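Local coordinates for protein nitrate reductase (Ulva prolifera, PDB 5YLY) that uses FAD in its cytochrome b5 reductase domain, probably passing electrons from NADH towards the reduction of nitrate to nitrite in nitrate assimilation, at residues Y90-A95 against G100-V105; I142-Y147 against K154-E159; I225-D230 against W236-G241; T259-C264 against M281-G286. All blocks are in the same frame, centred on the assembly; numbering follows the deposited sequence.

Contact 1. Residues Y90-A95 against G100-V105; sequences YTPTTA and GHFDLV. With FAD (flavin-adenine dinucleotide), chain C.
Thr-94 carries OG1 between its own backbone N and carbonyl carbon (chi1 56°), which brings the hydroxyl up to strand 101-107, where it accepts a 3.0 Å bond from Asp-103 N. Thr-93 has the same first torsion; its methyl CG2 is thereby turned onto Val-105 CG2, 3.5 Å away. Its backbone N donates to Asp-103 O at 2.8 Å, and a water joins Thr-93 OG1 to Asp-103 OD2, while the other carboxylate oxygen, OD1, makes a salt bridge with Arg-52. Leu-104 CD2 packs against both Pro-92 CG and Tyr-90 CB. These segments form one wall of the flavin site in the FAD-binding beta-barrel of the ferredoxin reductase family. Val-105 O accepts an almost straight hydrogen bond from FAD N3 (2.8 Å, 169°), and Thr-91 N gives a longer bond to FAD N5. Tyr-90 OH is hydrogen-bonded to FAD O4' at 2.8 Å, with FAD O2' over one face of its ring, and Tyr-90 CD1 lies 3.6 Å from FAD C4X. With an alanine at Tyr-90, the ribityl O4' would probably lose this partner and a gap open beside the isoalloxazine. A further water accepts from Val-105 N and lies 2.7 Å from both Thr-91 O and FAD O4.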
# COMPACT_ATOMS: atom_id res chain seq x y z
N TYR A 90 7.28 -4.47 2.45
CA TYR A 90 5.90 -4.90 2.15
C TYR A 90 4.97 -4.35 3.20
O TYR A 90 5.31 -4.30 4.40
CB TYR A 90 5.72 -6.44 2.08
CG TYR A 90 6.48 -7.02 0.91
CD1 TYR A 90 5.94 -6.99 -0.38
CD2 TYR A 90 7.79 -7.48 1.07
CE1 TYR A 90 6.69 -7.41 -1.48
CE2 TYR A 90 8.52 -7.96 -0.02
CZ TYR A 90 7.99 -7.86 -1.30
OH TYR A 90 8.78 -8.24 -2.36
N THR A 91 3.79 -3.95 2.76
CA THR A 91 2.71 -3.58 3.67
C THR A 91 1.71 -4.71 3.54
O THR A 91 1.07 -4.87 2.49
CB THR A 91 2.07 -2.23 3.39
OG1 THR A 91 3.06 -1.21 3.47
CG2 THR A 91 0.94 -1.91 4.40
N PRO A 92 1.54 -5.51 4.60
CA PRO A 92 0.55 -6.62 4.50
C PRO A 92 -0.86 -6.10 4.29
O PRO A 92 -1.15 -4.94 4.61
CB PRO A 92 0.61 -7.27 5.90
CG PRO A 92 1.89 -6.84 6.47
CD PRO A 92 2.22 -5.49 5.91
N THR A 93 -1.74 -6.95 3.75
CA THR A 93 -3.14 -6.56 3.57
C THR A 93 -3.96 -6.87 4.83
O THR A 93 -5.19 -6.72 4.83
CB THR A 93 -3.71 -7.23 2.33
OG1 THR A 93 -3.55 -8.64 2.45
CG2 THR A 93 -3.07 -6.72 1.06
N THR A 94 -3.28 -7.34 5.88
CA THR A 94 -3.87 -7.53 7.21
C THR A 94 -3.02 -6.64 8.13
O THR A 94 -1.89 -6.26 7.77
CB THR A 94 -3.85 -9.00 7.70
OG1 THR A 94 -2.50 -9.49 7.67
CG2 THR A 94 -4.73 -9.91 6.86
N ALA A 95 -3.53 -6.32 9.31
CA ALA A 95 -2.73 -5.54 10.26
C ALA A 95 -3.05 -6.05 11.69
O ALA A 95 -3.32 -7.26 11.84
CB ALA A 95 -2.98 -4.04 10.08
N GLY A 100 -2.25 -13.91 14.81
CA GLY A 100 -1.65 -15.18 14.46
C GLY A 100 -1.08 -15.32 13.07
O GLY A 100 -0.37 -16.29 12.82
N HIS A 101 -1.34 -14.34 12.17
CA HIS A 101 -0.77 -14.41 10.83
C HIS A 101 -0.86 -13.03 10.20
O HIS A 101 -1.60 -12.18 10.69
CB HIS A 101 -1.51 -15.48 9.95
CG HIS A 101 -2.90 -15.12 9.52
ND1 HIS A 101 -4.00 -15.50 10.25
CD2 HIS A 101 -3.33 -14.43 8.43
CE1 HIS A 101 -5.06 -15.04 9.60
NE2 HIS A 101 -4.70 -14.39 8.50
N PHE A 102 -0.17 -12.84 9.08
CA PHE A 102 -0.33 -11.68 8.22
C PHE A 102 -0.38 -12.18 6.79
O PHE A 102 0.21 -13.23 6.45
CB PHE A 102 0.75 -10.60 8.40
CG PHE A 102 2.17 -11.01 8.07
CD1 PHE A 102 2.65 -10.90 6.77
CD2 PHE A 102 3.01 -11.52 9.05
CE1 PHE A 102 3.97 -11.30 6.46
CE2 PHE A 102 4.33 -11.89 8.75
CZ PHE A 102 4.81 -11.76 7.47
N ASP A 103 -1.04 -11.40 5.94
CA ASP A 103 -1.17 -11.73 4.53
C ASP A 103 -0.42 -10.72 3.72
O ASP A 103 -0.61 -9.54 3.96
CB ASP A 103 -2.65 -11.63 4.12
CG ASP A 103 -3.56 -12.69 4.68
OD1 ASP A 103 -3.05 -13.59 5.39
OD2 ASP A 103 -4.78 -12.59 4.45
N LEU A 104 0.33 -11.17 2.71
CA LEU A 104 1.01 -10.25 1.80
C LEU A 104 0.38 -10.48 0.45
O LEU A 104 0.28 -11.63 0.03
CB LEU A 104 2.52 -10.57 1.63
CG LEU A 104 3.40 -10.57 2.83
CD1 LEU A 104 4.82 -10.92 2.38
CD2 LEU A 104 3.35 -9.18 3.57
N VAL A 105 0.03 -9.41 -0.25
CA VAL A 105 -0.44 -9.54 -1.64
C VAL A 105 0.72 -9.03 -2.46
O VAL A 105 1.14 -7.88 -2.29
CB VAL A 105 -1.77 -8.77 -1.85
CG1 VAL A 105 -2.09 -8.62 -3.33
CG2 VAL A 105 -2.89 -9.49 -1.12
PA FAD C . 13.41 -6.03 -8.31
O1A FAD C . 14.42 -7.08 -8.56
O2A FAD C . 13.73 -5.11 -7.15
O5B FAD C . 13.19 -5.20 -9.69
C5B FAD C . 13.10 -3.76 -9.67
C4B FAD C . 11.93 -3.30 -10.49
O4B FAD C . 12.01 -3.81 -11.84
C3B FAD C . 10.55 -3.75 -10.01
O3B FAD C . 10.10 -2.99 -8.89
C2B FAD C . 9.70 -3.54 -11.26
O2B FAD C . 9.20 -2.21 -11.37
C1B FAD C . 10.70 -3.84 -12.40
N9A FAD C . 10.50 -5.13 -13.06
C8A FAD C . 11.30 -6.24 -12.97
N7A FAD C . 10.86 -7.28 -13.64
C5A FAD C . 9.68 -6.82 -14.21
C6A FAD C . 8.70 -7.46 -15.00
N6A FAD C . 8.66 -8.78 -15.21
N1A FAD C . 7.66 -6.71 -15.43
C2A FAD C . 7.59 -5.43 -15.06
N3A FAD C . 8.42 -4.74 -14.28
C4A FAD C . 9.45 -5.50 -13.88
N1 FAD C . 5.06 -4.94 -3.49
C2 FAD C . 4.04 -5.85 -3.52
O2 FAD C . 3.95 -6.66 -4.46
N3 FAD C . 3.10 -5.88 -2.48
C4 FAD C . 3.09 -5.03 -1.37
O4 FAD C . 2.29 -5.19 -0.48
C4X FAD C . 4.17 -4.04 -1.37
N5 FAD C . 4.21 -3.18 -0.38
C5X FAD C . 5.21 -2.21 -0.40
C6 FAD C . 5.25 -1.26 0.63
C7 FAD C . 6.24 -0.27 0.66
C7M FAD C . 6.21 0.75 1.77
C8 FAD C . 7.21 -0.22 -0.37
C8M FAD C . 8.33 0.81 -0.35
C9 FAD C . 7.16 -1.15 -1.41
C9A FAD C . 6.18 -2.15 -1.43
N10 FAD C . 6.12 -3.14 -2.46
C10 FAD C . 5.12 -4.08 -2.48
C1' FAD C . 7.19 -3.28 -3.46
C2' FAD C . 8.30 -4.23 -3.01
O2' FAD C . 9.11 -3.63 -2.00
C3' FAD C . 9.21 -4.67 -4.16
O3' FAD C . 9.81 -3.54 -4.76
C4' FAD C . 8.52 -5.55 -5.20
O4' FAD C . 8.09 -6.76 -4.58
C5' FAD C . 9.40 -5.89 -6.39
O5' FAD C . 10.67 -6.36 -5.91
P FAD C . 11.51 -7.47 -6.71
O1P FAD C . 12.69 -7.87 -5.89
O2P FAD C . 10.60 -8.58 -7.19
O3P FAD C . 11.97 -6.66 -7.99
O HOH W 1 0.79 -6.99 0.82
O HOH W 2 -5.59 -10.35 3.21
O HOH W 3 -1.87 -9.37 10.52

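Contact 2. Residues I142-Y147 against K154-E159; sequences IGHFHY and KNHKLE
His-144 ND1 donates to Asn-155 OD1 at 2.8 Å, a bond that lies in the plane of the imidazole and also in that of the amide carbonyl, although ring and amide planes are 53° apart. The bond implies a proton on ND1 and limits the turning of the imidazole about CB-CG. Asn-155 reaches it with CG anti to the backbone N (chi1 -171°), its side chain running alongside that of His-144. The His-156 ring comes from the turn that follows strand 152-155 and places one face against His-144 CB, 3.5 Å from the ring centroid, in a CH-pi contact; the two imidazoles are nearly parallel, but slid so far apart that they barely overlap. Behind these side chains the backbones pair: His-156 N donates to His-144 O at 2.9 Å, and His-146 and Lys-154 exchange two bonds, each 2.8 Å. On their face of the sheet Lys-154 stretches its aliphatic chain beside the His-146 ring, CD to CD2 4.2 Å. Phe-145 and Asn-155 turn to the opposite face, where both touch Ile-290. The arrangement is that of an antiparallel beta hairpin, strands 145-149 and 152-155, continued into strand 158-161 through a type II' turn from Asn-155 to Leu-158.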
# COMPACT_ATOMS: atom_id res chain seq x y z
N ILE A 142 8.50 -0.32 10.33
CA ILE A 142 9.32 0.66 9.63
C ILE A 142 8.43 1.81 9.22
O ILE A 142 7.35 1.60 8.65
CB ILE A 142 9.99 0.05 8.35
CG1 ILE A 142 10.62 -1.36 8.60
CG2 ILE A 142 11.01 1.05 7.75
CD1 ILE A 142 11.85 -1.44 9.56
N GLY A 143 8.94 3.03 9.38
CA GLY A 143 8.19 4.17 8.89
C GLY A 143 8.10 5.30 9.86
O GLY A 143 8.22 5.10 11.06
N HIS A 144 7.88 6.49 9.32
CA HIS A 144 7.85 7.77 10.03
C HIS A 144 6.42 8.29 10.22
O HIS A 144 6.19 9.18 11.04
CB HIS A 144 8.67 8.78 9.21
CG HIS A 144 8.24 8.83 7.77
ND1 HIS A 144 7.31 9.76 7.32
CD2 HIS A 144 8.56 7.99 6.74
CE1 HIS A 144 7.11 9.48 6.04
NE2 HIS A 144 7.84 8.43 5.65
N PHE A 145 5.48 7.81 9.40
CA PHE A 145 4.08 8.23 9.46
C PHE A 145 3.26 7.21 10.27
O PHE A 145 3.31 6.00 10.01
CB PHE A 145 3.50 8.40 8.04
CG PHE A 145 2.03 8.75 8.00
CD1 PHE A 145 1.61 10.07 8.11
CD2 PHE A 145 1.07 7.76 7.79
CE1 PHE A 145 0.25 10.38 8.05
CE2 PHE A 145 -0.28 8.08 7.72
CZ PHE A 145 -0.69 9.39 7.88
N HIS A 146 2.47 7.72 11.21
CA HIS A 146 1.65 6.88 12.07
C HIS A 146 0.26 7.50 12.22
O HIS A 146 0.13 8.56 12.82
CB HIS A 146 2.34 6.74 13.45
CG HIS A 146 1.65 5.89 14.47
ND1 HIS A 146 0.61 5.03 14.13
CD2 HIS A 146 1.94 5.71 15.78
CE1 HIS A 146 0.28 4.40 15.25
NE2 HIS A 146 1.06 4.78 16.26
N TYR A 147 -0.76 6.83 11.71
CA TYR A 147 -2.14 7.29 11.88
C TYR A 147 -2.53 6.55 13.17
O TYR A 147 -2.88 5.37 13.13
CB TYR A 147 -3.00 6.85 10.68
CG TYR A 147 -4.43 7.33 10.77
CD1 TYR A 147 -4.77 8.64 10.44
CD2 TYR A 147 -5.45 6.48 11.20
CE1 TYR A 147 -6.09 9.09 10.53
CE2 TYR A 147 -6.77 6.92 11.30
CZ TYR A 147 -7.08 8.23 10.97
OH TYR A 147 -8.38 8.65 11.00
N LYS A 154 0.90 11.24 13.27
CA LYS A 154 2.23 11.69 13.66
C LYS A 154 3.08 11.48 12.41
O LYS A 154 2.91 10.46 11.73
CB LYS A 154 2.82 10.82 14.79
CG LYS A 154 2.09 10.81 16.12
CD LYS A 154 2.61 9.67 16.97
CE LYS A 154 2.12 9.72 18.39
NZ LYS A 154 2.55 8.50 19.11
N ASN A 155 3.93 12.44 12.07
CA ASN A 155 4.86 12.34 10.94
C ASN A 155 6.20 12.78 11.50
O ASN A 155 6.36 13.96 11.84
CB ASN A 155 4.45 13.21 9.76
CG ASN A 155 5.28 12.94 8.53
OD1 ASN A 155 5.67 11.80 8.25
ND2 ASN A 155 5.52 13.95 7.74
N HIS A 156 7.12 11.82 11.70
CA HIS A 156 8.40 12.04 12.37
C HIS A 156 8.07 12.59 13.78
O HIS A 156 7.40 11.90 14.56
CB HIS A 156 9.36 12.95 11.56
CG HIS A 156 9.81 12.37 10.25
ND1 HIS A 156 9.21 12.75 9.06
CD2 HIS A 156 10.78 11.47 9.98
CE1 HIS A 156 9.83 12.07 8.11
NE2 HIS A 156 10.78 11.28 8.62
N LYS A 157 8.47 13.85 14.06
CA LYS A 157 8.27 14.53 15.34
C LYS A 157 7.01 15.39 15.39
O LYS A 157 6.59 15.79 16.48
CB LYS A 157 9.50 15.38 15.68
CG LYS A 157 10.78 14.57 15.75
CD LYS A 157 10.82 13.65 16.98
CE LYS A 157 12.21 13.23 17.34
NZ LYS A 157 12.94 14.31 18.06
N LEU A 158 6.40 15.68 14.21
CA LEU A 158 5.18 16.48 14.07
C LEU A 158 3.93 15.64 14.33
O LEU A 158 3.90 14.46 13.99
CB LEU A 158 5.09 17.12 12.67
CG LEU A 158 6.20 18.11 12.27
CD1 LEU A 158 6.33 18.19 10.75
CD2 LEU A 158 5.95 19.50 12.85
N GLU A 159 2.90 16.26 14.92
CA GLU A 159 1.61 15.66 15.25
C GLU A 159 0.49 16.58 14.76
O GLU A 159 0.65 17.80 14.82
CB GLU A 159 1.51 15.49 16.78
CG GLU A 159 1.84 14.09 17.23
CD GLU A 159 1.77 13.82 18.72
OE1 GLU A 159 2.85 13.73 19.36
OE2 GLU A 159 0.65 13.63 19.25

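Contact 3. Residues I225-D230 against W236-G241; sequences IHYTVD and WKYSSG
The short strand 239-240 forms one margin of the parallel sheet in the NAD-binding domain, and here it runs beside strand 223-229. Ser-239 N donates to Tyr-227 O at 3.1 Å, and Gly-241 N to Val-229 O at 2.9 Å. Ser-239 O is gripped twice: Val-229 N and Trp-236 NE1 approach it from opposite faces of its carbonyl plane, the indole bond being the shorter at 2.8 Å. That bond, in the ring plane, helps hold the indole's rotation, and Val-229 CG2 lies over the five-membered ring on the face opposite Tyr-238 CB. The six-membered end of Trp-236 reaches Tyr-227, with CH2 3.5 Å from CB. Three aromatic rings cluster beyond it. Tyr-227 drives its CD2 edge over the centre of the Tyr-238 face, a T-shaped pair with planes at 80°, and Tyr-238 in turn presents its own edge to the face of His-226. His-226, with CG anti to its backbone N (chi1 -164°), meets Ser-239 OG through NE2 at 2.8 Å; either atom could donate. Thr-228 OG1 donates to Gly-241 O at 2.9 Å. Ser-239 OG has a second partner in Arg-250 of helix 245-251, and Tyr-227 OH bonds Glu-213 of helix 209-218. Strand 193-200 pairs with strand 223-229 on the side away from strand 239-240, while helix 245-251 packs on His-226, Thr-228 and Ser-239, and helix 209-218 on Tyr-227, Trp-236 and Tyr-238.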
# COMPACT_ATOMS: atom_id res chain seq x y z
N ILE A 225 -12.88 6.49 -5.19
CA ILE A 225 -11.69 5.93 -5.81
C ILE A 225 -11.71 6.23 -7.30
O ILE A 225 -12.75 6.05 -7.95
CB ILE A 225 -11.56 4.41 -5.51
CG1 ILE A 225 -11.47 4.12 -3.97
CG2 ILE A 225 -10.34 3.80 -6.23
CD1 ILE A 225 -11.83 2.78 -3.59
N HIS A 226 -10.59 6.74 -7.83
CA HIS A 226 -10.48 7.04 -9.26
C HIS A 226 -9.23 6.35 -9.76
O HIS A 226 -8.24 6.26 -9.03
CB HIS A 226 -10.40 8.54 -9.52
CG HIS A 226 -10.66 8.89 -10.95
ND1 HIS A 226 -11.96 9.04 -11.39
CD2 HIS A 226 -9.83 9.08 -11.99
CE1 HIS A 226 -11.88 9.38 -12.66
NE2 HIS A 226 -10.63 9.40 -13.08
N TYR A 227 -9.29 5.83 -10.99
CA TYR A 227 -8.20 5.09 -11.60
C TYR A 227 -7.72 5.77 -12.86
O TYR A 227 -8.49 6.44 -13.55
CB TYR A 227 -8.67 3.67 -11.99
CG TYR A 227 -9.28 2.87 -10.87
CD1 TYR A 227 -8.49 2.08 -10.05
CD2 TYR A 227 -10.66 2.84 -10.68
CE1 TYR A 227 -9.05 1.31 -9.03
CE2 TYR A 227 -11.23 2.09 -9.65
CZ TYR A 227 -10.43 1.31 -8.84
OH TYR A 227 -10.98 0.58 -7.83
N THR A 228 -6.44 5.54 -13.22
CA THR A 228 -5.87 5.92 -14.51
C THR A 228 -4.99 4.78 -14.98
O THR A 228 -4.39 4.09 -14.16
CB THR A 228 -5.18 7.29 -14.56
OG1 THR A 228 -4.96 7.63 -15.94
CG2 THR A 228 -3.84 7.33 -13.80
N VAL A 229 -4.99 4.54 -16.28
CA VAL A 229 -4.13 3.55 -16.92
C VAL A 229 -3.44 4.23 -18.10
O VAL A 229 -3.99 5.18 -18.65
CB VAL A 229 -4.86 2.22 -17.29
CG1 VAL A 229 -5.37 1.48 -16.05
CG2 VAL A 229 -5.98 2.45 -18.29
N ASP A 230 -2.20 3.81 -18.43
CA ASP A 230 -1.43 4.40 -19.53
C ASP A 230 -2.14 4.11 -20.84
O ASP A 230 -2.56 5.03 -21.55
CB ASP A 230 0.01 3.83 -19.58
CG ASP A 230 0.90 4.14 -18.39
OD1 ASP A 230 0.47 4.90 -17.50
OD2 ASP A 230 2.05 3.66 -18.37
N TRP A 236 -13.37 1.29 -20.87
CA TRP A 236 -12.76 1.87 -19.65
C TRP A 236 -13.50 3.15 -19.22
O TRP A 236 -13.58 4.12 -19.98
CB TRP A 236 -11.25 2.09 -19.88
CG TRP A 236 -10.49 2.75 -18.75
CD1 TRP A 236 -9.88 3.97 -18.79
CD2 TRP A 236 -10.17 2.18 -17.48
NE1 TRP A 236 -9.24 4.22 -17.60
CE2 TRP A 236 -9.39 3.13 -16.78
CE3 TRP A 236 -10.48 0.97 -16.84
CZ2 TRP A 236 -8.92 2.91 -15.48
CZ3 TRP A 236 -10.02 0.76 -15.55
CH2 TRP A 236 -9.24 1.71 -14.89
N LYS A 237 -14.05 3.14 -18.00
CA LYS A 237 -14.86 4.26 -17.48
C LYS A 237 -14.07 5.29 -16.64
O LYS A 237 -14.68 6.14 -16.00
CB LYS A 237 -16.08 3.74 -16.68
CG LYS A 237 -17.02 2.84 -17.50
CD LYS A 237 -18.50 3.07 -17.21
CE LYS A 237 -19.16 3.96 -18.24
NZ LYS A 237 -20.58 4.21 -17.92
N TYR A 238 -12.72 5.22 -16.66
CA TYR A 238 -11.92 6.16 -15.87
C TYR A 238 -10.91 6.92 -16.72
O TYR A 238 -11.09 7.03 -17.93
CB TYR A 238 -11.27 5.44 -14.66
CG TYR A 238 -12.23 4.69 -13.76
CD1 TYR A 238 -12.55 3.36 -14.00
CD2 TYR A 238 -12.73 5.28 -12.61
CE1 TYR A 238 -13.40 2.65 -13.15
CE2 TYR A 238 -13.59 4.58 -11.75
CZ TYR A 238 -13.92 3.27 -12.03
OH TYR A 238 -14.76 2.58 -11.20
N SER A 239 -9.86 7.49 -16.09
CA SER A 239 -8.87 8.31 -16.81
C SER A 239 -7.79 7.54 -17.56
O SER A 239 -7.55 6.37 -17.27
CB SER A 239 -8.23 9.31 -15.85
OG SER A 239 -9.20 10.23 -15.39
N SER A 240 -7.14 8.22 -18.52
CA SER A 240 -6.06 7.70 -19.35
C SER A 240 -4.82 8.57 -19.17
O SER A 240 -4.93 9.80 -18.99
CB SER A 240 -6.45 7.75 -20.83
OG SER A 240 -7.71 7.16 -21.10
N GLY A 241 -3.65 7.96 -19.31
CA GLY A 241 -2.38 8.67 -19.28
C GLY A 241 -1.85 8.94 -17.90
O GLY A 241 -2.34 8.37 -16.92
O HOH W 4 -14.47 3.87 -8.05

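Contact 4. Residues T259-C264 against M281-G286; sequences TISVLC and MGFEKG
Phe-283 meets strand 259-264 with its ring, and the contact is one of packing, with no hydrogen bond passing between the two segments. The polar part of it is a hydroxyl over an aromatic face: Ser-261 OG sits above the centre of the Phe-283 ring, 3.2 Å from its plane, and comes within 3.3 Å of both CE1 and CZ. Since Ser-261 OG is hydrogen-bonded to Asn-166 ND2 on strand 164-170, this buried oxygen has a polar partner although it rests on a hydrocarbon ring. The apolar part falls to Thr-259, whose methyl CG2 lies 3.7 Å from Phe-283 CZ, the side chains crossing at a slant; its OG1 bonds Arg-164. At the ring's edge, near its plane, Thr-259 O stands 3.7 Å from Phe-283 CE1. Phe-283 CG is anti to the carbonyl carbon (chi1 -63°), which carries the ring from the loop against the strand. Replacing Phe-283 with an alanine would probably open a gap beside Ser-261 OG and leave the Thr-259 methyl without its aromatic neighbour. As to backbone conformation, Gly-282 has positive phi and ends helix 267-280 in a Schellman motif, just before Phe-283. Helix 267-280 thus leads from strand 259-264 through this loop to strand 289-291, a beta-alpha-beta crossover whose two strands lie side by side and parallel, with strand 164-170 on the other flank of strand 259-264.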
# COMPACT_ATOMS: atom_id res chain seq x y z
N THR A 259 -6.50 18.70 5.87
CA THR A 259 -6.37 17.85 4.67
C THR A 259 -4.91 17.58 4.41
O THR A 259 -4.10 18.52 4.35
CB THR A 259 -7.05 18.47 3.41
OG1 THR A 259 -8.39 18.82 3.72
CG2 THR A 259 -7.06 17.50 2.21
N ILE A 260 -4.57 16.30 4.25
CA ILE A 260 -3.22 15.87 3.91
C ILE A 260 -3.30 15.00 2.67
O ILE A 260 -4.38 14.53 2.30
CB ILE A 260 -2.45 15.17 5.07
CG1 ILE A 260 -3.13 13.82 5.49
CG2 ILE A 260 -2.23 16.13 6.26
CD1 ILE A 260 -2.28 12.94 6.42
N SER A 261 -2.15 14.78 2.02
CA SER A 261 -2.04 13.87 0.89
C SER A 261 -0.91 12.92 1.22
O SER A 261 0.12 13.37 1.75
CB SER A 261 -1.73 14.61 -0.42
OG SER A 261 -2.75 15.54 -0.75
N VAL A 262 -1.13 11.62 1.00
CA VAL A 262 -0.12 10.59 1.24
C VAL A 262 0.16 9.89 -0.08
O VAL A 262 -0.74 9.73 -0.89
CB VAL A 262 -0.41 9.63 2.43
CG1 VAL A 262 -0.40 10.40 3.75
CG2 VAL A 262 -1.73 8.88 2.24
N LEU A 263 1.41 9.52 -0.32
CA LEU A 263 1.82 9.02 -1.62
C LEU A 263 2.69 7.81 -1.52
O LEU A 263 3.56 7.75 -0.66
CB LEU A 263 2.66 10.11 -2.34
CG LEU A 263 1.96 11.43 -2.72
CD1 LEU A 263 1.99 12.42 -1.58
CD2 LEU A 263 2.75 12.12 -3.82
N CYS A 264 2.51 6.88 -2.47
CA CYS A 264 3.37 5.71 -2.58
C CYS A 264 3.35 5.20 -3.99
O CYS A 264 2.30 4.86 -4.53
CB CYS A 264 3.02 4.62 -1.57
SG CYS A 264 4.26 3.31 -1.48
N MET A 281 -2.38 22.47 -5.91
CA MET A 281 -3.65 22.34 -5.18
C MET A 281 -3.57 22.83 -3.72
O MET A 281 -4.54 22.67 -2.96
CB MET A 281 -4.19 20.91 -5.26
CG MET A 281 -4.72 20.58 -6.62
SD MET A 281 -5.16 18.83 -6.73
CE MET A 281 -6.76 18.84 -5.92
N GLY A 282 -2.42 23.40 -3.36
CA GLY A 282 -2.18 23.97 -2.03
C GLY A 282 -1.35 23.14 -1.06
O GLY A 282 -1.13 23.58 0.07
N PHE A 283 -0.94 21.93 -1.45
CA PHE A 283 -0.16 21.07 -0.57
C PHE A 283 1.32 21.47 -0.52
O PHE A 283 1.78 22.23 -1.37
CB PHE A 283 -0.36 19.58 -0.92
CG PHE A 283 -1.80 19.15 -0.72
CD1 PHE A 283 -2.25 18.74 0.53
CD2 PHE A 283 -2.70 19.17 -1.78
CE1 PHE A 283 -3.58 18.36 0.72
CE2 PHE A 283 -4.03 18.78 -1.59
CZ PHE A 283 -4.46 18.38 -0.34
N GLU A 284 2.03 20.99 0.51
CA GLU A 284 3.43 21.30 0.76
C GLU A 284 4.20 19.98 0.99
O GLU A 284 3.91 19.27 1.95
CB GLU A 284 3.52 22.21 2.00
CG GLU A 284 4.82 22.95 2.18
CD GLU A 284 4.91 23.77 3.45
OE1 GLU A 284 3.86 23.97 4.11
OE2 GLU A 284 6.03 24.17 3.82
N LYS A 285 5.17 19.68 0.11
CA LYS A 285 6.00 18.48 0.19
C LYS A 285 6.68 18.35 1.56
O LYS A 285 7.29 19.31 2.03
CB LYS A 285 7.05 18.46 -0.94
CG LYS A 285 7.65 17.06 -1.14
CD LYS A 285 8.92 17.07 -1.96
CE LYS A 285 9.56 15.70 -1.94
NZ LYS A 285 10.92 15.71 -2.55
N GLY A 286 6.50 17.19 2.19
CA GLY A 286 7.07 16.86 3.48
C GLY A 286 6.30 17.33 4.69
O GLY A 286 6.62 16.94 5.81

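In the fold
Contact 1 hydrogen-bonds the flavin, and it belongs to the FAD-binding domain; contacts 3 and 4 are two places on the parallel sheet of the NAD-binding domain, their centres 21 Å apart. Cys-264 SG, at the end of strand 259-264, comes to 4.6 Å from FAD C7M, although the Phe-283 packing of contact 4 lies farther off. Contact 2, in the hairpin of strands 145-149 and 152-155, touches contact 4 directly: Phe-145 CE1 packs on Ile-260 CD1 at 3.9 Å. Between nearest atoms, the side chain of His-144 is about 9 Å from FAD and that of Asp-230 about 11 Å. Contact 1 lies across the chain's centre from contacts 3 and 4, 27 and 26 Å away between centres.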